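PDB 4Q05: esterase E25 from Uncultured bacterium, which hydrolyses carboxylic esters, probably through a serine nucleophile, as a dimeric member of the bacterial hormone-sensitive lipase family. Local coordinates for residues A[160-165]-A[353-358]; A[229-234]-A[349-354]; A[294-299]-A[309-314]; A[323-328]-A[344-349]. All blocks are in the same frame, centred on the assembly; numbering follows the deposited sequence. Where two conformers were deposited one is given.

In the fold
Contacts 1, 2 and 4 are successive footholds of helix 342-358 on one face of the alpha/beta hydrolase sheet. Contact 4 comes first along the helix, contact 2 lies about 9 Å further on and contact 1 another 8 Å beyond, centre to centre. Contact 3, where helix 305-317 packs on the opposite face, has its centre about 18 Å from that of contact 1. Strand 294-299 serves both: Leu296 and Thr298 point to helix 305-317, while Phe295 meets Phe354 edge-to-face and stacks on Phe325 on the other face. Contacts 3 and 4 also reach the second subunit, each beside a sodium ion. Near the probable active site, Phe231 of contact 2 touches the presumed nucleophile elbow.

Contact 1 (A[160-165]-A[353-358]); sequences AKVRVL and AFLLQH
Leu355 carries the contact from the helix, meeting Ala160 and Val162 in the turn that leads into strand 164-168. Just before it, Phe354 faces elsewhere, toward the sheet, where its ring makes an edge-to-face pair with Phe295. Leu355 itself points at the turn. Its chain is fully extended, with CD1 anti to CA (chi2 -179°), and this carries CD1 outward between two small apolar groups: Val162 CG1 at 4.2 Å and Ala160 CB at 4.4 Å from Leu355 CD1. Dispersion alone holds this part, and with only 80 Å² buried it is a light touch. In the alpha/beta hydrolase fold it joins the C-terminal helix 342-358 to the turn between helix 151-160 and strand 164-168. Lys161, with positive phi, ends that earlier helix and turns the chain, so that Ala160 and Val162 both present their side chains to Leu355. Next along the helix, Leu356 takes another side and packs on Asp127 and Leu128. Gln357 follows, its CG lying over the centre of one face of the His358 imidazole. One turn after Phe354, His358 itself folds back over that residue: His358 CD2 sits 3.3 Å above the plane of the Phe354 ring, over its centre, with the two rings inclined at about 60°.

Contact 2 (A[229-234]-A[349-354]); sequences ALFLGT and AELNAF
The backbone N of Phe354, whose ring reaches across to Ala229 and Leu230, is gripped within its helix by Glu350 O at 2.8 Å and more weakly by Leu351 O. This fixes the root of a side chain that stands out toward the strand. Its CG is anti to the backbone N (chi1 -175°), and the leading atom, Phe354 CE2, comes to 3.7 Å from Ala229 CB. The same CE2 also passes 4.0 Å from Leu230 O, in a glancing approach oblique to the ring. Small as it is, Ala229 lets the aromatic ring come close to the strand backbone.

One turn earlier on the helix, Leu351 meets Phe231 nearly at a right angle. Both methyls of Leu351 are equally near one ring atom, CD1 and CD2 each lying 4.0 Å from Phe231 CD1, so the isopropyl fork straddles that corner of the ring. Phe231 is also touched on one face by its own chain, where Gly233 N lies above the ring toward the rim.

Strand 229-232 and helix 349-354 run nearly antiparallel (161°), their axes 10.4 Å apart, so the helix lies along the strand on one face of the alpha/beta hydrolase sheet. At the far end of the segment Thr234 OG1 bonds both Asp302 and His332, probably the catalytic acid and base. The strand lies between 200-205 and 294-299 in the sheet, with helix 206-221 against Leu230 and Leu232 on the face away from helix 342-358.

Contact 3 (A[294-299]-A[309-314]); sequences TFLITG and VRTHIK. With NA (sodium ion), chain C.
Leu296 sets its two methyls against His312 and Thr311 in a beta-alpha-beta unit of the alpha/beta hydrolase fold, where helix 305-317 leads from strand 294-299 to strand 322-327. One branch, Leu296 CD1, meets the imidazole in its plane, 3.9 Å from His312 CD2. The other branch turns to the helix backbone and to the preceding side chain, Thr311: Leu296 CD2 lies 3.9 Å from Thr311 CG2, the two side chains crossing at about a right angle. With chi2 at 96° the fork is rotated off the staggered values, which sets one methyl against each partner. With an alanine here the whole fork is gone, which is likely to open a gap between the strand, the edge of the His312 ring and Thr311 CG2. Further along, Thr298 CG2 grazes Val309 CG1 at 4.5 Å.

Outside this apolar shell the polar ends are tied elsewhere. Thr311 OG1 bonds Ala307 O one turn back, and Thr298 OG1 bonds Asp302, probably the catalytic acid. The imidazole is held from two sides. Its NE2 is hydrogen-bonded to Ala322 O, which leaves ND1 probably unprotonated and able to face a cation. Ile313 and Val309 crowd that cation with carbon, Ile313 CD1 lying 3.5 Å from the sodium ion. Val326 O of the second subunit supplies a further ligand, and His312 ND1 binds the sodium ion at 2.8 Å.

Contact 4 (A[323-328]-A[344-349]); sequences DLFVYE and TQHAFA. With NA (sodium ion), chain D.
Tyr327 drives its ring end against Ala347 where helix 344-349 runs alongside the edge strand of the alpha/beta hydrolase sheet, 323-327, almost exactly antiparallel (177°). This is the tight part. Tyr327 CG is anti to the carbonyl carbon (chi1 -71°), which aims the phenol at the helix, and Tyr327 OH reaches 3.5 Å from Ala347 CB while Tyr327 CE2 lies 4.0 Å from that methyl. A valine in its place, lacking ring and hydroxyl, would probably leave a gap beside Ala347 CB and take away the rim-to-rim partner of His346.

The looser part lies around His346, which is partly exposed. Its ring and that of Tyr327 meet rim to rim, the planes at 78° and the centroids 6.0 Å apart, so neither covers the other's face. Phe325 adds only a distant touch, its CE2 4.3 Å from His346 NE2; the Phe325 ring stacks instead on Phe295. On this side Gln317 of the second subunit packs on His346. The outer edge of the strand also meets that subunit, and there Val326 O lies 2.9 Å from a sodium ion also bound by His312 ND1 of the second subunit.

Contact 1 (A[160-165]-A[353-358])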
loop_
_atom_site.group_PDB
_atom_site.type_symbol
_atom_site.label_atom_id
_atom_site.label_comp_id
_atom_site.label_asym_id
_atom_site.label_seq_id
_atom_site.Cartn_x
_atom_site.Cartn_y
_atom_site.Cartn_z
ATOM N N ALA A 160 -5.054 -16.418 12.627
ATOM C CA ALA A 160 -6.404 -15.960 12.353
ATOM C C ALA A 160 -7.436 -16.772 13.146
ATOM O O ALA A 160 -8.619 -16.452 13.131
ATOM C CB ALA A 160 -6.710 -15.988 10.853
ATOM N N LYS A 161 -6.970 -17.812 13.837
ATOM C CA LYS A 161 -7.823 -18.625 14.707
ATOM C C LYS A 161 -9.019 -19.211 13.974
ATOM O O LYS A 161 -10.175 -19.000 14.351
ATOM C CB LYS A 161 -8.284 -17.804 15.904
ATOM C CG LYS A 161 -7.121 -17.233 16.714
ATOM C CD LYS A 161 -7.631 -16.367 17.859
ATOM C CE LYS A 161 -6.473 -15.719 18.618
ATOM N NZ LYS A 161 -6.971 -14.769 19.658
ATOM N N VAL A 162 -8.730 -19.953 12.916
ATOM C CA VAL A 162 -9.770 -20.487 12.063
ATOM C C VAL A 162 -9.237 -21.798 11.512
ATOM O O VAL A 162 -8.031 -21.945 11.331
ATOM C CB VAL A 162 -10.063 -19.522 10.901
ATOM C CG1 VAL A 162 -8.840 -19.428 9.975
ATOM C CG2 VAL A 162 -11.293 -19.962 10.130
ATOM N N ARG A 163 -10.118 -22.766 11.279
ATOM C CA ARG A 163 -9.703 -23.994 10.617
ATOM C C ARG A 163 -9.381 -23.680 9.178
ATOM O O ARG A 163 -10.080 -22.906 8.536
ATOM C CB ARG A 163 -10.815 -25.045 10.650
ATOM C CG ARG A 163 -11.129 -25.557 12.037
ATOM C CD ARG A 163 -12.196 -26.647 11.987
ATOM N NE ARG A 163 -12.561 -27.066 13.331
ATOM C CZ ARG A 163 -13.457 -26.439 14.087
ATOM N NH1 ARG A 163 -14.100 -25.369 13.621
ATOM N NH2 ARG A 163 -13.715 -26.889 15.305
ATOM N N VAL A 164 -8.328 -24.309 8.679
ATOM C CA VAL A 164 -7.914 -24.151 7.309
ATOM C C VAL A 164 -7.949 -25.492 6.594
ATOM O O VAL A 164 -7.587 -26.523 7.153
ATOM C CB VAL A 164 -6.486 -23.599 7.225
ATOM C CG1 VAL A 164 -6.052 -23.500 5.779
ATOM C CG2 VAL A 164 -6.412 -22.239 7.916
ATOM N N LEU A 165 -8.407 -25.463 5.355
ATOM C CA LEU A 165 -8.316 -26.604 4.468
ATOM C C LEU A 165 -7.396 -26.178 3.324
ATOM O O LEU A 165 -7.761 -25.332 2.505
ATOM C CB LEU A 165 -9.704 -26.974 3.940
ATOM C CG LEU A 165 -9.754 -28.097 2.892
ATOM C CD1 LEU A 165 -9.297 -29.410 3.509
ATOM C CD2 LEU A 165 -11.162 -28.233 2.335
ATOM N N ALA A 353 -10.093 -10.282 12.261
ATOM C CA ALA A 353 -11.166 -9.302 12.370
ATOM C C ALA A 353 -11.958 -9.237 11.068
ATOM O O ALA A 353 -13.165 -9.042 11.064
ATOM C CB ALA A 353 -10.615 -7.929 12.741
ATOM N N PHE A 354 -11.258 -9.423 9.963
ATOM C CA PHE A 354 -11.850 -9.336 8.638
ATOM C C PHE A 354 -12.781 -10.525 8.407
ATOM O O PHE A 354 -13.868 -10.371 7.864
ATOM C CB PHE A 354 -10.725 -9.306 7.601
ATOM C CG PHE A 354 -11.192 -9.096 6.197
ATOM C CD1 PHE A 354 -11.338 -7.817 5.685
ATOM C CD2 PHE A 354 -11.448 -10.183 5.371
ATOM C CE1 PHE A 354 -11.749 -7.618 4.380
ATOM C CE2 PHE A 354 -11.846 -9.990 4.053
ATOM C CZ PHE A 354 -12.005 -8.703 3.563
ATOM N N LEU A 355 -12.349 -11.710 8.831
ATOM C CA LEU A 355 -13.186 -12.909 8.746
ATOM C C LEU A 355 -14.404 -12.815 9.670
ATOM O O LEU A 355 -15.501 -13.232 9.307
ATOM C CB LEU A 355 -12.374 -14.161 9.088
ATOM C CG LEU A 355 -11.164 -14.474 8.201
ATOM C CD1 LEU A 355 -10.492 -15.751 8.669
ATOM C CD2 LEU A 355 -11.573 -14.582 6.733
ATOM N N LEU A 356 -14.211 -12.282 10.870
ATOM C CA LEU A 356 -15.344 -12.085 11.778
ATOM C C LEU A 356 -16.369 -11.130 11.179
ATOM O O LEU A 356 -17.569 -11.297 11.361
ATOM C CB LEU A 356 -14.884 -11.571 13.144
ATOM C CG LEU A 356 -14.138 -12.595 13.998
ATOM C CD1 LEU A 356 -13.602 -11.944 15.260
ATOM C CD2 LEU A 356 -15.048 -13.768 14.333
ATOM N N GLN A 357 -15.900 -10.124 10.456
ATOM C CA GLN A 357 -16.838 -9.167 9.871
ATOM C C GLN A 357 -17.591 -9.700 8.656
ATOM O O GLN A 357 -18.785 -9.437 8.499
ATOM C CB GLN A 357 -16.145 -7.859 9.510
ATOM C CG GLN A 357 -17.053 -6.925 8.722
ATOM C CD GLN A 357 -16.573 -5.486 8.712
ATOM O OE1 GLN A 357 -17.242 -4.601 8.171
ATOM N NE2 GLN A 357 -15.412 -5.245 9.302
ATOM N N HIS A 358 -16.911 -10.459 7.800
ATOM C CA HIS A 358 -17.494 -10.792 6.509
ATOM C C HIS A 358 -18.090 -12.198 6.379
ATOM O O HIS A 358 -18.981 -12.413 5.568
ATOM C CB HIS A 358 -16.488 -10.516 5.390
ATOM C CG HIS A 358 -16.051 -9.084 5.325
ATOM N ND1 HIS A 358 -16.912 -8.062 4.996
ATOM C CD2 HIS A 358 -14.856 -8.500 5.578
ATOM C CE1 HIS A 358 -16.265 -6.911 5.029
ATOM N NE2 HIS A 358 -15.016 -7.147 5.384
#

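Contact 2 (A[229-234]-A[349-354])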
loop_
_atom_site.group_PDB
_atom_site.type_symbol
_atom_site.label_atom_id
_atom_site.label_comp_id
_atom_site.label_asym_id
_atom_site.label_seq_id
_atom_site.Cartn_x
_atom_site.Cartn_y
_atom_site.Cartn_z
ATOM N N ALA A 229 -15.415 -14.283 1.951
ATOM C CA ALA A 229 -14.254 -13.387 1.972
ATOM C C ALA A 229 -13.089 -14.004 1.210
ATOM O O ALA A 229 -12.990 -15.229 1.110
ATOM C CB ALA A 229 -13.831 -13.104 3.404
ATOM N N LEU A 230 -12.207 -13.162 0.672
ATOM C CA LEU A 230 -11.009 -13.664 0.012
ATOM C C LEU A 230 -9.798 -13.121 0.723
ATOM O O LEU A 230 -9.832 -12.011 1.246
ATOM C CB LEU A 230 -10.944 -13.194 -1.436
ATOM C CG LEU A 230 -12.109 -13.539 -2.346
ATOM C CD1 LEU A 230 -11.756 -13.091 -3.760
ATOM C CD2 LEU A 230 -12.409 -15.037 -2.299
ATOM N N PHE A 231 -8.735 -13.913 0.739
ATOM C CA PHE A 231 -7.429 -13.465 1.196
ATOM C C PHE A 231 -6.458 -13.534 0.023
ATOM O O PHE A 231 -6.271 -14.601 -0.568
ATOM C CB PHE A 231 -6.941 -14.372 2.322
ATOM C CG PHE A 231 -5.539 -14.098 2.746
ATOM C CD1 PHE A 231 -5.248 -12.984 3.511
ATOM C CD2 PHE A 231 -4.506 -14.943 2.365
ATOM C CE1 PHE A 231 -3.944 -12.720 3.906
ATOM C CE2 PHE A 231 -3.214 -14.698 2.754
ATOM C CZ PHE A 231 -2.925 -13.582 3.529
ATOM N N LEU A 232 -5.867 -12.395 -0.338
ATOM C CA LEU A 232 -4.866 -12.364 -1.400
ATOM C C LEU A 232 -3.556 -11.774 -0.883
ATOM O O LEU A 232 -3.374 -10.546 -0.848
ATOM C CB LEU A 232 -5.361 -11.547 -2.588
ATOM C CG LEU A 232 -6.693 -11.982 -3.195
ATOM C CD1 LEU A 232 -7.068 -11.024 -4.307
ATOM C CD2 LEU A 232 -6.597 -13.409 -3.733
ATOM N N GLY A 233 -2.647 -12.626 -0.457
ATOM C CA GLY A 233 -1.353 -12.217 -0.020
ATOM C C GLY A 233 -0.438 -12.264 -1.200
ATOM O O GLY A 233 -0.457 -13.238 -1.887
ATOM N N THR A 234 0.303 -11.192 -1.415
ATOM C CA THR A 234 1.244 -11.028 -2.506
ATOM C C THR A 234 0.823 -11.808 -3.776
ATOM O O THR A 234 1.491 -12.678 -4.225
ATOM C CB THR A 234 2.689 -11.318 -2.048
ATOM O OG1 THR A 234 3.597 -11.059 -3.092
ATOM C CG2 THR A 234 2.846 -12.728 -1.581
ATOM N N ALA A 349 -4.078 -10.827 12.969
ATOM C CA ALA A 349 -5.128 -10.282 13.820
ATOM C C ALA A 349 -6.134 -9.483 12.970
ATOM O O ALA A 349 -7.347 -9.602 13.152
ATOM C CB ALA A 349 -4.535 -9.421 14.936
ATOM N N GLU A 350 -5.633 -8.698 12.019
ATOM C CA GLU A 350 -6.508 -8.000 11.078
ATOM C C GLU A 350 -7.308 -8.994 10.222
ATOM O O GLU A 350 -8.497 -8.800 9.995
ATOM C CB GLU A 350 -5.700 -7.060 10.175
ATOM C CG GLU A 350 -5.044 -5.886 10.916
ATOM C CD GLU A 350 -6.018 -4.754 11.267
ATOM O OE1 GLU A 350 -7.216 -4.823 10.904
ATOM O OE2 GLU A 350 -5.570 -3.787 11.914
ATOM N N LEU A 351 -6.660 -10.061 9.751
ATOM C CA LEU A 351 -7.367 -11.059 8.960
ATOM C C LEU A 351 -8.494 -11.630 9.807
ATOM O O LEU A 351 -9.637 -11.738 9.361
ATOM C CB LEU A 351 -6.429 -12.183 8.500
ATOM C CG LEU A 351 -7.121 -13.266 7.657
ATOM C CD1 LEU A 351 -7.881 -12.639 6.494
ATOM C CD2 LEU A 351 -6.143 -14.334 7.157
ATOM N N ASN A 352 -8.168 -11.984 11.042
ATOM C CA ASN A 352 -9.171 -12.503 11.954
ATOM C C ASN A 352 -10.364 -11.569 12.070
ATOM O O ASN A 352 -11.511 -12.003 11.988
ATOM C CB ASN A 352 -8.572 -12.757 13.335
ATOM C CG ASN A 352 -9.630 -13.132 14.356
ATOM O OD1 ASN A 352 -9.991 -14.303 14.498
ATOM N ND2 ASN A 352 -10.140 -12.144 15.057
ATOM N N ALA A 353 -10.093 -10.282 12.261
ATOM C CA ALA A 353 -11.166 -9.302 12.370
ATOM C C ALA A 353 -11.958 -9.237 11.068
ATOM O O ALA A 353 -13.165 -9.042 11.064
ATOM C CB ALA A 353 -10.615 -7.929 12.741
ATOM N N PHE A 354 -11.258 -9.423 9.963
ATOM C CA PHE A 354 -11.850 -9.336 8.638
ATOM C C PHE A 354 -12.781 -10.525 8.407
ATOM O O PHE A 354 -13.868 -10.371 7.864
ATOM C CB PHE A 354 -10.725 -9.306 7.601
ATOM C CG PHE A 354 -11.192 -9.096 6.197
ATOM C CD1 PHE A 354 -11.338 -7.817 5.685
ATOM C CD2 PHE A 354 -11.448 -10.183 5.371
ATOM C CE1 PHE A 354 -11.749 -7.618 4.380
ATOM C CE2 PHE A 354 -11.846 -9.990 4.053
ATOM C CZ PHE A 354 -12.005 -8.703 3.563
#

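Contact 3 (A[294-299]-A[309-314])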
loop_
_atom_site.group_PDB
_atom_site.type_symbol
_atom_site.label_atom_id
_atom_site.label_comp_id
_atom_site.label_asym_id
_atom_site.label_seq_id
_atom_site.Cartn_x
_atom_site.Cartn_y
_atom_site.Cartn_z
ATOM N N THR A 294 -12.310 -8.545 0.056
ATOM C CA THR A 294 -10.971 -9.074 -0.144
ATOM C C THR A 294 -9.940 -8.371 0.752
ATOM O O THR A 294 -9.970 -7.152 0.933
ATOM C CB THR A 294 -10.579 -8.949 -1.624
ATOM O OG1 THR A 294 -11.491 -9.723 -2.409
ATOM C CG2 THR A 294 -9.145 -9.437 -1.888
ATOM N N PHE A 295 -9.037 -9.170 1.305
ATOM C CA PHE A 295 -7.996 -8.712 2.210
ATOM C C PHE A 295 -6.690 -8.946 1.467
ATOM O O PHE A 295 -6.423 -10.072 1.021
ATOM C CB PHE A 295 -8.072 -9.556 3.488
ATOM C CG PHE A 295 -7.075 -9.182 4.571
ATOM C CD1 PHE A 295 -5.731 -9.498 4.447
ATOM C CD2 PHE A 295 -7.511 -8.591 5.749
ATOM C CE1 PHE A 295 -4.836 -9.187 5.461
ATOM C CE2 PHE A 295 -6.624 -8.293 6.770
ATOM C CZ PHE A 295 -5.287 -8.588 6.624
ATOM N N LEU A 296 -5.882 -7.899 1.310
ATOM C CA LEU A 296 -4.628 -8.029 0.564
ATOM C C LEU A 296 -3.447 -7.554 1.391
ATOM O O LEU A 296 -3.557 -6.606 2.148
ATOM C CB LEU A 296 -4.656 -7.220 -0.740
ATOM C CG LEU A 296 -5.807 -7.502 -1.710
ATOM C CD1 LEU A 296 -6.923 -6.480 -1.489
ATOM C CD2 LEU A 296 -5.295 -7.448 -3.154
ATOM N N ILE A 297 -2.314 -8.213 1.228
ATOM C CA ILE A 297 -1.132 -7.868 1.998
ATOM C C ILE A 297 0.116 -7.983 1.139
ATOM O O ILE A 297 0.232 -8.876 0.288
ATOM C CB ILE A 297 -1.028 -8.729 3.283
ATOM C CG1 ILE A 297 0.252 -8.392 4.054
ATOM C CG2 ILE A 297 -1.038 -10.196 2.950
ATOM C CD1 ILE A 297 0.338 -9.113 5.368
ATOM N N THR A 298 1.036 -7.051 1.342
ATOM C CA THR A 298 2.288 -7.034 0.613
ATOM C C THR A 298 3.252 -6.159 1.439
ATOM O O THR A 298 3.004 -5.919 2.615
ATOM C CB THR A 298 2.085 -6.506 -0.832
ATOM O OG1 THR A 298 3.332 -6.474 -1.538
ATOM C CG2 THR A 298 1.471 -5.107 -0.818
ATOM N N GLY A 299 4.349 -5.702 0.850
ATOM C CA GLY A 299 5.279 -4.879 1.601
ATOM C C GLY A 299 6.169 -4.096 0.671
ATOM O O GLY A 299 6.135 -4.311 -0.538
ATOM N N VAL A 309 -1.172 -4.034 -5.242
ATOM C CA VAL A 309 -1.866 -2.762 -5.100
ATOM C C VAL A 309 -2.697 -2.479 -6.348
ATOM O O VAL A 309 -3.737 -1.833 -6.269
ATOM C CB VAL A 309 -0.907 -1.590 -4.783
ATOM C CG1 VAL A 309 -0.105 -1.897 -3.513
ATOM C CG2 VAL A 309 0.016 -1.280 -5.951
ATOM N N ARG A 310 -2.239 -2.982 -7.490
ATOM C CA ARG A 310 -3.020 -2.887 -8.722
ATOM C C ARG A 310 -4.291 -3.680 -8.548
ATOM O O ARG A 310 -5.355 -3.256 -8.976
ATOM C CB ARG A 310 -2.237 -3.393 -9.931
ATOM C CG ARG A 310 -1.150 -2.429 -10.408
ATOM C CD ARG A 310 -0.284 -3.087 -11.462
ATOM N NE ARG A 310 -1.068 -3.428 -12.645
ATOM C CZ ARG A 310 -0.712 -4.328 -13.554
ATOM N NH1 ARG A 310 0.419 -5.009 -13.419
ATOM N NH2 ARG A 310 -1.500 -4.566 -14.588
ATOM N N THR A 311 -4.198 -4.830 -7.892
ATOM C CA THR A 311 -5.392 -5.639 -7.678
ATOM C C THR A 311 -6.330 -4.965 -6.674
ATOM O O THR A 311 -7.537 -4.921 -6.878
ATOM C CB THR A 311 -5.053 -7.064 -7.203
ATOM O OG1 THR A 311 -4.297 -7.748 -8.218
ATOM C CG2 THR A 311 -6.330 -7.829 -6.916
ATOM N N HIS A 312 -5.761 -4.450 -5.593
ATOM C CA HIS A 312 -6.542 -3.761 -4.581
ATOM C C HIS A 312 -7.313 -2.608 -5.221
ATOM O O HIS A 312 -8.497 -2.408 -4.949
ATOM C CB HIS A 312 -5.639 -3.204 -3.470
ATOM C CG HIS A 312 -6.361 -2.315 -2.506
ATOM N ND1 HIS A 312 -6.222 -0.944 -2.507
ATOM C CD2 HIS A 312 -7.256 -2.600 -1.531
ATOM C CE1 HIS A 312 -6.985 -0.423 -1.560
ATOM N NE2 HIS A 312 -7.630 -1.407 -0.958
ATOM N N ILE A 313 -6.629 -1.856 -6.073
ATOM C CA ILE A 313 -7.233 -0.678 -6.679
ATOM C C ILE A 313 -8.322 -1.123 -7.640
ATOM O O ILE A 313 -9.406 -0.557 -7.646
ATOM C CB ILE A 313 -6.188 0.213 -7.392
ATOM C CG1 ILE A 313 -5.293 0.907 -6.353
ATOM C CG2 ILE A 313 -6.872 1.278 -8.265
ATOM C CD1 ILE A 313 -6.099 1.798 -5.347
ATOM N N LYS A 314 -8.048 -2.155 -8.436
ATOM C CA LYS A 314 -9.057 -2.619 -9.393
ATOM C C LYS A 314 -10.298 -3.130 -8.663
ATOM O O LYS A 314 -11.429 -2.895 -9.091
ATOM C CB LYS A 314 -8.496 -3.683 -10.361
ATOM C CG LYS A 314 -9.503 -4.053 -11.484
ATOM C CD LYS A 314 -8.868 -4.898 -12.588
ATOM C CE LYS A 314 -9.862 -5.127 -13.736
ATOM N NZ LYS A 314 -9.244 -5.848 -14.882
HETATM NA NA NA C . -3.824 0.127 -3.329
#

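Contact 4 (A[323-328]-A[344-349])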
loop_
_atom_site.group_PDB
_atom_site.type_symbol
_atom_site.label_atom_id
_atom_site.label_comp_id
_atom_site.label_asym_id
_atom_site.label_seq_id
_atom_site.Cartn_x
_atom_site.Cartn_y
_atom_site.Cartn_z
ATOM N N ASP A 323 -9.446 -4.385 1.566
ATOM C CA ASP A 323 -8.588 -3.760 2.560
ATOM C C ASP A 323 -7.147 -4.098 2.250
ATOM O O ASP A 323 -6.803 -5.272 2.087
ATOM C CB ASP A 323 -8.979 -4.236 3.955
ATOM C CG ASP A 323 -10.342 -3.706 4.381
ATOM O OD1 ASP A 323 -10.737 -2.638 3.859
ATOM O OD2 ASP A 323 -11.025 -4.335 5.231
ATOM N N LEU A 324 -6.306 -3.072 2.147
ATOM C CA LEU A 324 -4.907 -3.276 1.802
ATOM C C LEU A 324 -3.991 -3.019 3.001
ATOM O O LEU A 324 -4.173 -2.041 3.736
ATOM C CB LEU A 324 -4.496 -2.335 0.663
ATOM C CG LEU A 324 -2.988 -2.358 0.354
ATOM C CD1 LEU A 324 -2.538 -3.665 -0.304
ATOM C CD2 LEU A 324 -2.597 -1.177 -0.530
ATOM N N PHE A 325 -3.010 -3.901 3.180
ATOM C CA PHE A 325 -1.956 -3.735 4.181
ATOM C C PHE A 325 -0.600 -3.874 3.509
ATOM O O PHE A 325 -0.332 -4.865 2.839
ATOM C CB PHE A 325 -2.115 -4.769 5.300
ATOM C CG PHE A 325 -3.410 -4.632 6.037
ATOM C CD1 PHE A 325 -4.576 -5.166 5.514
ATOM C CD2 PHE A 325 -3.471 -3.936 7.228
ATOM C CE1 PHE A 325 -5.779 -5.023 6.184
ATOM C CE2 PHE A 325 -4.670 -3.787 7.902
ATOM C CZ PHE A 325 -5.823 -4.334 7.378
ATOM N N VAL A 326 0.238 -2.859 3.668
ATOM C CA VAL A 326 1.584 -2.851 3.103
ATOM C C VAL A 326 2.555 -2.638 4.258
ATOM O O VAL A 326 2.499 -1.627 4.952
ATOM C CB VAL A 326 1.769 -1.709 2.082
ATOM C CG1 VAL A 326 3.199 -1.706 1.520
ATOM C CG2 VAL A 326 0.731 -1.823 0.949
ATOM N N TYR A 327 3.446 -3.593 4.462
ATOM C CA TYR A 327 4.373 -3.522 5.581
ATOM C C TYR A 327 5.750 -3.069 5.153
ATOM O O TYR A 327 6.349 -3.644 4.262
ATOM C CB TYR A 327 4.453 -4.871 6.294
ATOM C CG TYR A 327 3.183 -5.150 7.054
ATOM C CD1 TYR A 327 3.007 -4.672 8.351
ATOM C CD2 TYR A 327 2.145 -5.848 6.462
ATOM C CE1 TYR A 327 1.832 -4.898 9.043
ATOM C CE2 TYR A 327 0.972 -6.078 7.141
ATOM C CZ TYR A 327 0.819 -5.597 8.432
ATOM O OH TYR A 327 -0.357 -5.839 9.101
ATOM N N GLU A 328 6.239 -2.027 5.811
ATOM C CA GLU A 328 7.618 -1.587 5.654
ATOM C C GLU A 328 8.569 -2.774 5.815
ATOM O O GLU A 328 8.477 -3.505 6.802
ATOM C CB GLU A 328 7.919 -0.546 6.738
ATOM C CG GLU A 328 9.351 -0.079 6.821
ATOM C CD GLU A 328 9.706 0.843 5.685
ATOM O OE1 GLU A 328 8.905 0.940 4.726
ATOM O OE2 GLU A 328 10.784 1.463 5.744
ATOM N N THR A 344 3.496 -9.697 11.277
ATOM C CA THR A 344 2.737 -10.918 11.082
ATOM C C THR A 344 1.620 -11.047 12.101
ATOM O O THR A 344 0.487 -11.398 11.762
ATOM C CB THR A 344 3.691 -12.124 11.186
ATOM O OG1 THR A 344 4.660 -12.022 10.142
ATOM C CG2 THR A 344 2.945 -13.438 11.072
ATOM N N GLN A 345 1.917 -10.756 13.361
ATOM C CA GLN A 345 0.891 -10.839 14.393
ATOM C C GLN A 345 -0.225 -9.853 14.099
ATOM O O GLN A 345 -1.400 -10.161 14.269
ATOM C CB GLN A 345 1.482 -10.557 15.775
ATOM C CG GLN A 345 2.492 -11.584 16.231
ATOM C CD GLN A 345 3.087 -11.226 17.567
ATOM O OE1 GLN A 345 3.009 -10.075 18.005
ATOM N NE2 GLN A 345 3.682 -12.205 18.230
ATOM N N HIS A 346 0.145 -8.662 13.650
ATOM C CA HIS A 346 -0.857 -7.653 13.334
ATOM C C HIS A 346 -1.660 -8.091 12.106
ATOM O O HIS A 346 -2.899 -8.085 12.106
ATOM C CB HIS A 346 -0.172 -6.317 13.060
ATOM C CG HIS A 346 -1.093 -5.271 12.514
ATOM N ND1 HIS A 346 -2.312 -4.984 13.084
ATOM C CD2 HIS A 346 -0.963 -4.435 11.457
ATOM C CE1 HIS A 346 -2.899 -4.013 12.399
ATOM N NE2 HIS A 346 -2.100 -3.666 11.409
ATOM N N ALA A 347 -0.943 -8.493 11.066
ATOM C CA ALA A 347 -1.586 -8.828 9.803
ATOM C C ALA A 347 -2.702 -9.856 10.015
ATOM O O ALA A 347 -3.811 -9.725 9.489
ATOM C CB ALA A 347 -0.553 -9.369 8.837
ATOM N N PHE A 348 -2.408 -10.883 10.796
ATOM C CA PHE A 348 -3.364 -11.971 10.946
ATOM C C PHE A 348 -4.407 -11.695 12.019
ATOM O O PHE A 348 -5.512 -12.220 11.966
ATOM C CB PHE A 348 -2.627 -13.295 11.107
ATOM C CG PHE A 348 -1.947 -13.714 9.845
ATOM C CD1 PHE A 348 -2.695 -14.189 8.778
ATOM C CD2 PHE A 348 -0.587 -13.528 9.676
ATOM C CE1 PHE A 348 -2.082 -14.529 7.582
ATOM C CE2 PHE A 348 0.034 -13.877 8.487
ATOM C CZ PHE A 348 -0.717 -14.373 7.438
ATOM N N ALA A 349 -4.078 -10.827 12.969
ATOM C CA ALA A 349 -5.128 -10.282 13.820
ATOM C C ALA A 349 -6.134 -9.483 12.970
ATOM O O ALA A 349 -7.347 -9.602 13.152
ATOM C CB ALA A 349 -4.535 -9.421 14.936
HETATM NA NA NA D . -0.083 -0.301 5.097
#